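Meso-diaminopimelate dehydrogenase (Clostridium tetani, PDB 3WGY) catalyses the reversible NADP-dependent oxidative deamination of meso-diaminopimelate, and is studied here as an engineered six-site variant carrying the oxo acid 4-methyl-2-oxovalerate. Local coordinates at residues Gly151-Leu154 with Gly155-Asp158; Lys219-Pro222 with Asp223-Ala226; Glu238-Lys241 with Leu242-Gly246; Asp210-Lys213 with Ile214-Ile218. The protein carries 6 engineered substitutions. All blocks are in the same frame, centred on the assembly; numbering follows the deposited sequence.

Contact 1 (Gly151-Leu154 with Gly155-Asp158); sequences GVSL and GHSD. Engineered in segment 151-154: L154 (natural residue Gln). With COI (2-oxo-4-methylpentanoic acid), chain C.
S153 and H156 meet at a strand-to-helix turn, where short strand 151-152 gives way to helix 154-162 and the first turn of that helix holds the carboxylate of the bound 2-oxo-4-methylpentanoate. The tight part lies here. S153 O takes the backbone N-H of S157 at 3.2 Å and, more weakly, that of H156, while S153 itself sits at the N-cap position without capping through its OG. Its CB packs 3.2 Å from H156 ND1, and its OG stands over one face of the imidazole, toward the rim. With CG anti to its carbonyl carbon (chi1 -67°), H156 turns ND1 back to ligand O1, an in-plane hydrogen bond of 3.2 Å. The same O1 lies 2.8 Å from G155 N, and L154 N comes equally near the other carboxylate oxygen, O2, so the helix start would be expected to stabilise the anion. G155 has no side chain, and the ligand's keto O3 approaches its CA to 3.3 Å.

The outer side is looser. L154, an engineered residue, is largely exposed; its branch reaches past D158, though the closest approach there is too short to be trusted. D158 OD1 adds a long, weak ion pair with R161. On the inner side S157 OG bonds Q171 N and touches V152 CG1, tying the helix to strand 166-175, while Y224 and F225 meet the H156 ring edge-to-face. At the ligand's hydrophobic end, L154 CB rests 3.5 Å from C4 of the oxo acid.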
loop_
_atom_site.group_PDB
_atom_site.type_symbol
_atom_site.label_atom_id
_atom_site.label_comp_id
_atom_site.label_asym_id
_atom_site.label_seq_id
_atom_site.Cartn_x
_atom_site.Cartn_y
_atom_site.Cartn_z
ATOM N N GLY B 151 -0.616 -10.013 -18.818
ATOM C CA GLY B 151 -0.073 -9.003 -19.692
ATOM C C GLY B 151 0.853 -9.649 -20.692
ATOM O O GLY B 151 1.217 -10.820 -20.549
ATOM N N VAL B 152 1.239 -8.895 -21.710
ATOM C CA VAL B 152 2.098 -9.402 -22.749
ATOM C C VAL B 152 3.576 -9.336 -22.394
ATOM O O VAL B 152 4.017 -8.464 -21.643
ATOM C CB VAL B 152 1.873 -8.625 -24.054
ATOM C CG1 VAL B 152 2.684 -9.255 -25.161
ATOM C CG2 VAL B 152 0.388 -8.593 -24.409
ATOM N N SER B 153 4.332 -10.295 -22.919
ATOM C CA SER B 153 5.776 -10.332 -22.723
ATOM C C SER B 153 6.333 -10.165 -24.128
ATOM O O SER B 153 6.459 -11.132 -24.875
ATOM C CB SER B 153 6.213 -11.671 -22.142
ATOM O OG SER B 153 5.533 -11.935 -20.930
ATOM N N LEU B 154 6.650 -8.925 -24.486
ATOM C CA LEU B 154 7.153 -8.614 -25.825
ATOM C C LEU B 154 8.098 -9.660 -26.397
ATOM O O LEU B 154 7.902 -10.128 -27.523
ATOM C CB LEU B 154 7.828 -7.234 -25.835
ATOM C CG LEU B 154 8.306 -6.679 -27.183
ATOM C CD1 LEU B 154 9.666 -7.262 -27.519
ATOM C CD2 LEU B 154 7.282 -6.982 -28.280
ATOM N N GLY B 155 9.117 -10.019 -25.623
ATOM C CA GLY B 155 10.075 -11.002 -26.082
ATOM C C GLY B 155 9.383 -12.259 -26.562
ATOM O O GLY B 155 9.699 -12.779 -27.630
ATOM N N HIS B 156 8.429 -12.739 -25.771
ATOM C CA HIS B 156 7.690 -13.947 -26.104
ATOM C C HIS B 156 6.900 -13.854 -27.408
ATOM O O HIS B 156 6.806 -14.833 -28.147
ATOM C CB HIS B 156 6.762 -14.315 -24.948
ATOM C CG HIS B 156 7.490 -14.736 -23.708
ATOM N ND1 HIS B 156 8.364 -13.901 -23.039
ATOM C CD2 HIS B 156 7.476 -15.902 -23.020
ATOM C CE1 HIS B 156 8.854 -14.536 -21.991
ATOM N NE2 HIS B 156 8.334 -15.752 -21.958
ATOM N N SER B 157 6.335 -12.681 -27.690
ATOM C CA SER B 157 5.571 -12.482 -28.918
ATOM C C SER B 157 6.492 -12.554 -30.122
ATOM O O SER B 157 6.112 -13.076 -31.171
ATOM C CB SER B 157 4.849 -11.134 -28.895
ATOM O OG SER B 157 3.740 -11.177 -28.012
ATOM N N ASP B 158 7.700 -12.015 -29.974
ATOM C CA ASP B 158 8.686 -12.060 -31.048
ATOM C C ASP B 158 9.129 -13.512 -31.197
ATOM O O ASP B 158 9.290 -14.011 -32.309
ATOM C CB ASP B 158 9.906 -11.195 -30.712
ATOM C CG ASP B 158 9.569 -9.721 -30.596
ATOM O OD1 ASP B 158 8.787 -9.216 -31.433
ATOM O OD2 ASP B 158 10.101 -9.063 -29.676
HETATM C C1 COI C . 9.188 -9.599 -22.675
HETATM O O1 COI C . 8.948 -10.787 -22.964
HETATM O O2 COI C . 8.286 -8.876 -22.192
HETATM C C2 COI C . 10.584 -9.016 -22.907
HETATM O O3 COI C . 11.501 -9.693 -23.373
HETATM C C3 COI C . 10.768 -7.545 -22.537
HETATM C C4 COI C . 10.630 -6.674 -23.788
HETATM C C5 COI C . 10.746 -5.199 -23.400
HETATM C C6 COI C . 11.731 -7.030 -24.788
#

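Contact 2 (Lys219-Pro222 with Asp223-Ala226); sequences KTMP and DYFA
M221 O gathers the backbone N-H groups of F225 and A226, closing a pi-turn in the loop between helix 211-219 and strand 230-234. The A226 bond, five residues on, measures 2.8 Å at 162°; the F225 bond is 3.0 Å. The two donors come from opposite faces of the carbonyl plane, so one oxygen holds two successive N-H groups and ties the start of the turn to its end. D223 bends the chain with a positive phi of 72°.

Around this polar core lies a Met-aromatic cluster. CG of M221 is anti to its own N, and after an extended run the chain bends at chi3, leaving SD obliquely placed by the Y224 ring, 4.0 Å from CD1, and at the edge of the F225 ring. M221 CB also meets the F225 edge at CD2. P222 O lies in the plane of the Y224 ring, at its rim.

Further out, A159 of helix 154-162 packs on both M221 and Y224, and I160 of the same helix meets F225. The Y224 side chain is about 6 Å from the bound oxo acid, so the loop borders the ligand site. T220 OG1 bonds Q216 O of the preceding helix. Last comes a CH···O contact: A226 CA stands 3.4 Å from K219 O.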
loop_
_atom_site.group_PDB
_atom_site.type_symbol
_atom_site.label_atom_id
_atom_site.label_comp_id
_atom_site.label_asym_id
_atom_site.label_seq_id
_atom_site.Cartn_x
_atom_site.Cartn_y
_atom_site.Cartn_z
ATOM N N LYS B 219 5.373 -24.657 -27.139
ATOM C CA LYS B 219 5.411 -25.243 -25.806
ATOM C C LYS B 219 6.796 -25.715 -25.349
ATOM O O LYS B 219 7.192 -25.480 -24.203
ATOM C CB LYS B 219 4.432 -26.414 -25.719
ATOM C CG LYS B 219 2.972 -26.029 -25.840
ATOM C CD LYS B 219 2.097 -27.169 -25.352
ATOM C CE LYS B 219 0.623 -26.827 -25.432
ATOM N NZ LYS B 219 -0.196 -27.695 -24.539
ATOM N N THR B 220 7.533 -26.377 -26.233
ATOM C CA THR B 220 8.856 -26.883 -25.872
ATOM C C THR B 220 9.980 -25.870 -26.061
ATOM O O THR B 220 11.147 -26.201 -25.865
ATOM C CB THR B 220 9.217 -28.145 -26.688
ATOM O OG1 THR B 220 9.332 -27.798 -28.074
ATOM C CG2 THR B 220 8.147 -29.211 -26.526
ATOM N N MET B 221 9.638 -24.642 -26.438
ATOM C CA MET B 221 10.653 -23.614 -26.652
ATOM C C MET B 221 11.400 -23.265 -25.373
ATOM O O MET B 221 10.804 -22.810 -24.396
ATOM C CB MET B 221 10.027 -22.346 -27.221
ATOM C CG MET B 221 11.059 -21.306 -27.615
ATOM S SD MET B 221 10.304 -19.803 -28.209
ATOM C CE MET B 221 9.864 -20.287 -29.877
ATOM N N PRO B 222 12.727 -23.461 -25.373
ATOM C CA PRO B 222 13.585 -23.177 -24.220
ATOM C C PRO B 222 13.762 -21.686 -23.962
ATOM O O PRO B 222 13.683 -20.870 -24.883
ATOM C CB PRO B 222 14.892 -23.861 -24.594
ATOM C CG PRO B 222 14.942 -23.649 -26.069
ATOM C CD PRO B 222 13.525 -23.980 -26.499
ATOM N N ASP B 223 14.001 -21.351 -22.699
ATOM C CA ASP B 223 14.194 -19.972 -22.262
ATOM C C ASP B 223 12.896 -19.163 -22.264
ATOM O O ASP B 223 12.849 -18.082 -21.682
ATOM C CB ASP B 223 15.233 -19.251 -23.138
ATOM C CG ASP B 223 16.546 -20.015 -23.248
ATOM O OD1 ASP B 223 17.085 -20.435 -22.202
ATOM O OD2 ASP B 223 17.042 -20.188 -24.384
ATOM N N TYR B 224 11.848 -19.679 -22.906
ATOM C CA TYR B 224 10.580 -18.951 -22.965
ATOM C C TYR B 224 9.350 -19.671 -22.425
ATOM O O TYR B 224 8.721 -19.197 -21.485
ATOM C CB TYR B 224 10.271 -18.511 -24.399
ATOM C CG TYR B 224 11.231 -17.500 -24.979
ATOM C CD1 TYR B 224 12.471 -17.896 -25.479
ATOM C CD2 TYR B 224 10.887 -16.149 -25.056
ATOM C CE1 TYR B 224 13.345 -16.974 -26.047
ATOM C CE2 TYR B 224 11.754 -15.218 -25.620
ATOM C CZ TYR B 224 12.980 -15.639 -26.117
ATOM O OH TYR B 224 13.837 -14.735 -26.703
ATOM N N PHE B 225 9.009 -20.811 -23.013
ATOM C CA PHE B 225 7.815 -21.546 -22.600
ATOM C C PHE B 225 8.030 -22.898 -21.924
ATOM O O PHE B 225 7.191 -23.334 -21.135
ATOM C CB PHE B 225 6.907 -21.756 -23.816
ATOM C CG PHE B 225 6.486 -20.487 -24.487
ATOM C CD1 PHE B 225 5.416 -19.747 -23.997
ATOM C CD2 PHE B 225 7.169 -20.021 -25.603
ATOM C CE1 PHE B 225 5.031 -18.556 -24.610
ATOM C CE2 PHE B 225 6.795 -18.830 -26.228
ATOM C CZ PHE B 225 5.723 -18.097 -25.729
ATOM N N ALA B 226 9.137 -23.557 -22.245
ATOM C CA ALA B 226 9.457 -24.872 -21.697
ATOM C C ALA B 226 9.101 -25.072 -20.222
ATOM O O ALA B 226 8.512 -26.089 -19.856
ATOM C CB ALA B 226 10.940 -25.175 -21.918
#

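Contact 3 (Glu238-Lys241 with Leu242-Gly246); sequences EELK and LNHAG
E238 and L242 run side by side up one flank of the short helix 237-243, pointing the same way. The methylenes of E238 do the touching: its chain is extended beyond CG, and CG lies 3.6 Å from L242 CD1, which leaves the carboxylate to continue outward. Beneath this pair E238 O takes the N-H of L242 at 2.8 Å.

E239 comes next, and its carbonyl repeats the bond to N243 N at 2.8 Å. Its carboxylate turns back toward the helix start, where OE2 accepts from T236 N. E239 O also lies 3.7 Å from H244 CD2, obliquely placed against the ring.

L240 carries the buried part. Its CG is anti to the backbone N (chi1 -170°), and CD1 reaches H244, 3.7 Å from CB and 3.8 Å from CD2, the two side chains crossing at about a right angle. N168 and I170 of strand 166-175 flank the leucine, and I235 packs on both it and the histidine. L240 O closes the last helical bond, to H244 N at 3.0 Å, bent to 130° as H244 leaves the helical conformation. K241, exposed, bends its chain at chi2, chi3 and chi4; its CB lies close to L242 N.

The chemistry divides the helix end in two. Aliphatic contact on L240 and a hydrogen bond between H244 ND1 and Y172 OH should together fix the rotation of the imidazole, securing the helix end to strand 166-175, whereas the side chains of E238 and L242 meet through hydrocarbon, at the surface.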
loop_
_atom_site.group_PDB
_atom_site.type_symbol
_atom_site.label_atom_id
_atom_site.label_comp_id
_atom_site.label_asym_id
_atom_site.label_seq_id
_atom_site.Cartn_x
_atom_site.Cartn_y
_atom_site.Cartn_z
ATOM N N GLU B 238 -7.741 -10.879 -38.147
ATOM C CA GLU B 238 -8.778 -9.951 -37.704
ATOM C C GLU B 238 -8.991 -9.997 -36.188
ATOM O O GLU B 238 -8.989 -8.958 -35.523
ATOM C CB GLU B 238 -10.109 -10.258 -38.405
ATOM C CG GLU B 238 -11.302 -9.546 -37.777
ATOM C CD GLU B 238 -12.633 -9.856 -38.452
ATOM O OE1 GLU B 238 -12.999 -11.042 -38.572
ATOM O OE2 GLU B 238 -13.327 -8.903 -38.853
ATOM N N GLU B 239 -9.176 -11.203 -35.652
ATOM C CA GLU B 239 -9.401 -11.379 -34.222
ATOM C C GLU B 239 -8.192 -10.918 -33.427
ATOM O O GLU B 239 -8.333 -10.420 -32.313
ATOM C CB GLU B 239 -9.684 -12.841 -33.896
ATOM C CG GLU B 239 -10.698 -13.502 -34.795
ATOM C CD GLU B 239 -10.895 -14.959 -34.436
ATOM O OE1 GLU B 239 -11.723 -15.250 -33.545
ATOM O OE2 GLU B 239 -10.195 -15.807 -35.030
ATOM N N LEU B 240 -7.002 -11.095 -33.992
ATOM C CA LEU B 240 -5.792 -10.660 -33.308
ATOM C C LEU B 240 -5.818 -9.130 -33.162
ATOM O O LEU B 240 -5.636 -8.594 -32.066
ATOM C CB LEU B 240 -4.549 -11.091 -34.093
ATOM C CG LEU B 240 -3.229 -10.891 -33.351
ATOM C CD1 LEU B 240 -3.285 -11.638 -32.034
ATOM C CD2 LEU B 240 -2.066 -11.388 -34.195
ATOM N N LYS B 241 -6.063 -8.431 -34.268
ATOM C CA LYS B 241 -6.121 -6.970 -34.259
ATOM C C LYS B 241 -7.257 -6.492 -33.348
ATOM O O LYS B 241 -7.098 -5.546 -32.582
ATOM C CB LYS B 241 -6.341 -6.451 -35.687
ATOM C CG LYS B 241 -6.593 -4.945 -35.802
ATOM C CD LYS B 241 -5.313 -4.112 -35.738
ATOM C CE LYS B 241 -4.833 -3.675 -37.120
ATOM N NZ LYS B 241 -4.420 -4.809 -37.999
ATOM N N LEU B 242 -8.399 -7.164 -33.429
ATOM C CA LEU B 242 -9.571 -6.802 -32.635
ATOM C C LEU B 242 -9.523 -7.080 -31.137
ATOM O O LEU B 242 -9.931 -6.249 -30.335
ATOM C CB LEU B 242 -10.819 -7.497 -33.185
ATOM C CG LEU B 242 -11.511 -6.940 -34.423
ATOM C CD1 LEU B 242 -12.638 -7.885 -34.826
ATOM C CD2 LEU B 242 -12.059 -5.550 -34.123
ATOM N N ASN B 243 -9.027 -8.249 -30.753
ATOM C CA ASN B 243 -9.047 -8.604 -29.345
ATOM C C ASN B 243 -7.714 -8.735 -28.614
ATOM O O ASN B 243 -7.681 -9.152 -27.456
ATOM C CB ASN B 243 -9.846 -9.902 -29.197
ATOM C CG ASN B 243 -11.225 -9.813 -29.841
ATOM O OD1 ASN B 243 -11.963 -8.848 -29.623
ATOM N ND2 ASN B 243 -11.580 -10.822 -30.633
ATOM N N HIS B 244 -6.618 -8.368 -29.256
ATOM C CA HIS B 244 -5.327 -8.525 -28.606
ATOM C C HIS B 244 -4.427 -7.325 -28.750
ATOM O O HIS B 244 -3.288 -7.440 -29.202
ATOM C CB HIS B 244 -4.635 -9.783 -29.146
ATOM C CG HIS B 244 -5.370 -11.051 -28.828
ATOM N ND1 HIS B 244 -5.321 -11.645 -27.583
ATOM C CD2 HIS B 244 -6.220 -11.800 -29.572
ATOM C CE1 HIS B 244 -6.113 -12.702 -27.571
ATOM N NE2 HIS B 244 -6.672 -12.816 -28.766
ATOM N N ALA B 245 -4.953 -6.174 -28.353
ATOM C CA ALA B 245 -4.212 -4.926 -28.410
ATOM C C ALA B 245 -3.007 -5.053 -27.491
ATOM O O ALA B 245 -1.964 -4.449 -27.737
ATOM C CB ALA B 245 -5.104 -3.765 -27.967
ATOM N N GLY B 246 -3.167 -5.844 -26.431
ATOM C CA GLY B 246 -2.087 -6.080 -25.484
ATOM C C GLY B 246 -1.644 -4.892 -24.641
ATOM O O GLY B 246 -0.486 -4.823 -24.234
#

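Contact 4 (Asp210-Lys213 with Ile214-Ile218); sequences DLKK and IEQDI
K212 reaches E215 by leaving its backbone with CG anti to N (chi1 -167°) and then bending at chi2 (61°), while E215 goes out extended. The two side chains meet obliquely one turn apart: K212 NZ stands 3.5 Å from E215 OE1, a weak salt bridge on a solvent-facing flank, and the lysine's CD lies 3.6 Å from the same oxygen. A long, weak ion pair to K219 NZ engages OE2 of this glutamate.

At the start of the helix D210 is the N-cap. Its OD1 accepts from K213 N at 3.1 Å, met from above the carboxylate plane, and OD2 forms a salt bridge with K213 NZ at 3.5 Å. D210 O bonds I214 N at 3.1 Å, and I214 CG1 packs beside that carbonyl. One turn on, D217 takes its N-H to K213 O, yet its OD1 lies 2.9 Å from the same oxygen; two acceptors so close probably repel.

The inner face is apolar: I214 meets F234, and I218 meets C201, V203 and V232. A capped, amphipathic helix laid on its flanking strands in this way belongs to a beta-alpha-beta unit, here strand 197-205, helix 211-219 and strand 230-234.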
loop_
_atom_site.group_PDB
_atom_site.type_symbol
_atom_site.label_atom_id
_atom_site.label_comp_id
_atom_site.label_asym_id
_atom_site.label_seq_id
_atom_site.Cartn_x
_atom_site.Cartn_y
_atom_site.Cartn_z
ATOM N N ASP B 210 0.713 -26.575 -40.281
ATOM C CA ASP B 210 0.773 -27.749 -39.383
ATOM C C ASP B 210 0.579 -27.239 -37.947
ATOM O O ASP B 210 1.539 -27.001 -37.210
ATOM C CB ASP B 210 2.111 -28.499 -39.480
ATOM C CG ASP B 210 2.078 -29.858 -38.781
ATOM O OD1 ASP B 210 1.444 -29.978 -37.715
ATOM O OD2 ASP B 210 2.700 -30.812 -39.290
ATOM N N LEU B 211 -0.685 -27.083 -37.569
ATOM C CA LEU B 211 -1.078 -26.569 -36.266
ATOM C C LEU B 211 -0.569 -27.348 -35.051
ATOM O O LEU B 211 -0.132 -26.748 -34.070
ATOM C CB LEU B 211 -2.601 -26.465 -36.217
ATOM C CG LEU B 211 -3.236 -25.736 -37.410
ATOM C CD1 LEU B 211 -4.738 -25.644 -37.203
ATOM C CD2 LEU B 211 -2.625 -24.346 -37.567
ATOM N N LYS B 212 -0.628 -28.676 -35.097
ATOM C CA LYS B 212 -0.155 -29.458 -33.966
ATOM C C LYS B 212 1.344 -29.233 -33.759
ATOM O O LYS B 212 1.826 -29.202 -32.627
ATOM C CB LYS B 212 -0.442 -30.949 -34.179
ATOM C CG LYS B 212 -0.261 -31.798 -32.929
ATOM C CD LYS B 212 -1.199 -31.352 -31.813
ATOM C CE LYS B 212 -0.977 -32.147 -30.548
ATOM N NZ LYS B 212 -1.802 -31.614 -29.435
ATOM N N LYS B 213 2.071 -29.047 -34.856
ATOM C CA LYS B 213 3.512 -28.837 -34.805
ATOM C C LYS B 213 3.914 -27.457 -34.264
ATOM O O LYS B 213 4.947 -27.314 -33.597
ATOM C CB LYS B 213 4.102 -29.043 -36.197
ATOM C CG LYS B 213 5.584 -29.335 -36.188
ATOM C CD LYS B 213 5.907 -30.646 -36.906
ATOM C CE LYS B 213 5.652 -30.555 -38.405
ATOM N NZ LYS B 213 6.058 -31.807 -39.124
ATOM N N ILE B 214 3.111 -26.444 -34.561
ATOM C CA ILE B 214 3.390 -25.092 -34.079
ATOM C C ILE B 214 3.184 -25.092 -32.571
ATOM O O ILE B 214 3.993 -24.553 -31.816
ATOM C CB ILE B 214 2.425 -24.060 -34.714
ATOM C CG1 ILE B 214 2.773 -23.856 -36.187
ATOM C CG2 ILE B 214 2.494 -22.744 -33.957
ATOM C CD1 ILE B 214 1.779 -22.979 -36.927
ATOM N N GLU B 215 2.094 -25.724 -32.153
ATOM C CA GLU B 215 1.731 -25.827 -30.750
ATOM C C GLU B 215 2.843 -26.443 -29.917
ATOM O O GLU B 215 3.104 -26.012 -28.791
ATOM C CB GLU B 215 0.477 -26.682 -30.609
ATOM C CG GLU B 215 -0.116 -26.697 -29.224
ATOM C CD GLU B 215 -1.193 -27.742 -29.091
ATOM O OE1 GLU B 215 -1.709 -28.192 -30.136
ATOM O OE2 GLU B 215 -1.526 -28.110 -27.948
ATOM N N GLN B 216 3.497 -27.460 -30.466
ATOM C CA GLN B 216 4.567 -28.126 -29.746
ATOM C C GLN B 216 5.900 -27.392 -29.860
ATOM O O GLN B 216 6.747 -27.499 -28.972
ATOM C CB GLN B 216 4.681 -29.579 -30.219
ATOM C CG GLN B 216 3.383 -30.366 -30.013
ATOM C CD GLN B 216 2.918 -30.364 -28.560
ATOM O OE1 GLN B 216 3.607 -30.864 -27.674
ATOM N NE2 GLN B 216 1.744 -29.797 -28.316
ATOM N N ASP B 217 6.090 -26.639 -30.938
ATOM C CA ASP B 217 7.320 -25.875 -31.091
ATOM C C ASP B 217 7.309 -24.721 -30.089
ATOM O O ASP B 217 8.351 -24.325 -29.562
ATOM C CB ASP B 217 7.433 -25.326 -32.508
ATOM C CG ASP B 217 7.736 -26.408 -33.517
ATOM O OD1 ASP B 217 7.769 -27.592 -33.113
ATOM O OD2 ASP B 217 7.935 -26.083 -34.701
ATOM N N ILE B 218 6.120 -24.189 -29.831
ATOM C CA ILE B 218 5.966 -23.091 -28.890
ATOM C C ILE B 218 6.117 -23.606 -27.464
ATOM O O ILE B 218 6.903 -23.070 -26.681
ATOM C CB ILE B 218 4.581 -22.406 -29.054
ATOM C CG1 ILE B 218 4.543 -21.624 -30.369
ATOM C CG2 ILE B 218 4.319 -21.455 -27.891
ATOM C CD1 ILE B 218 3.203 -20.988 -30.683
#

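In the fold
All four contacts belong to the C-terminal domain of the dehydrogenase and are grouped about the mixed sheet of strands 151-152, 166-175, 197-205 and 230-234, contact 1 containing its edge strand 151-152. Along the chain the order is contact 1, contact 4, contact 2, contact 3. Contact 4 leads straight into contact 2, their centres 12 Å apart, with F225 CB against I218 O at 3.2 Å. Contact 2 in turn touches contact 1, centres 13 Å apart. Contact 3, centred 14 Å from contact 1, reaches it through G246 CA and V152 CG2. Because contact 1 carries the ligand, contacts 2 and 3 probably both help to fix the position of the ligand-binding turn.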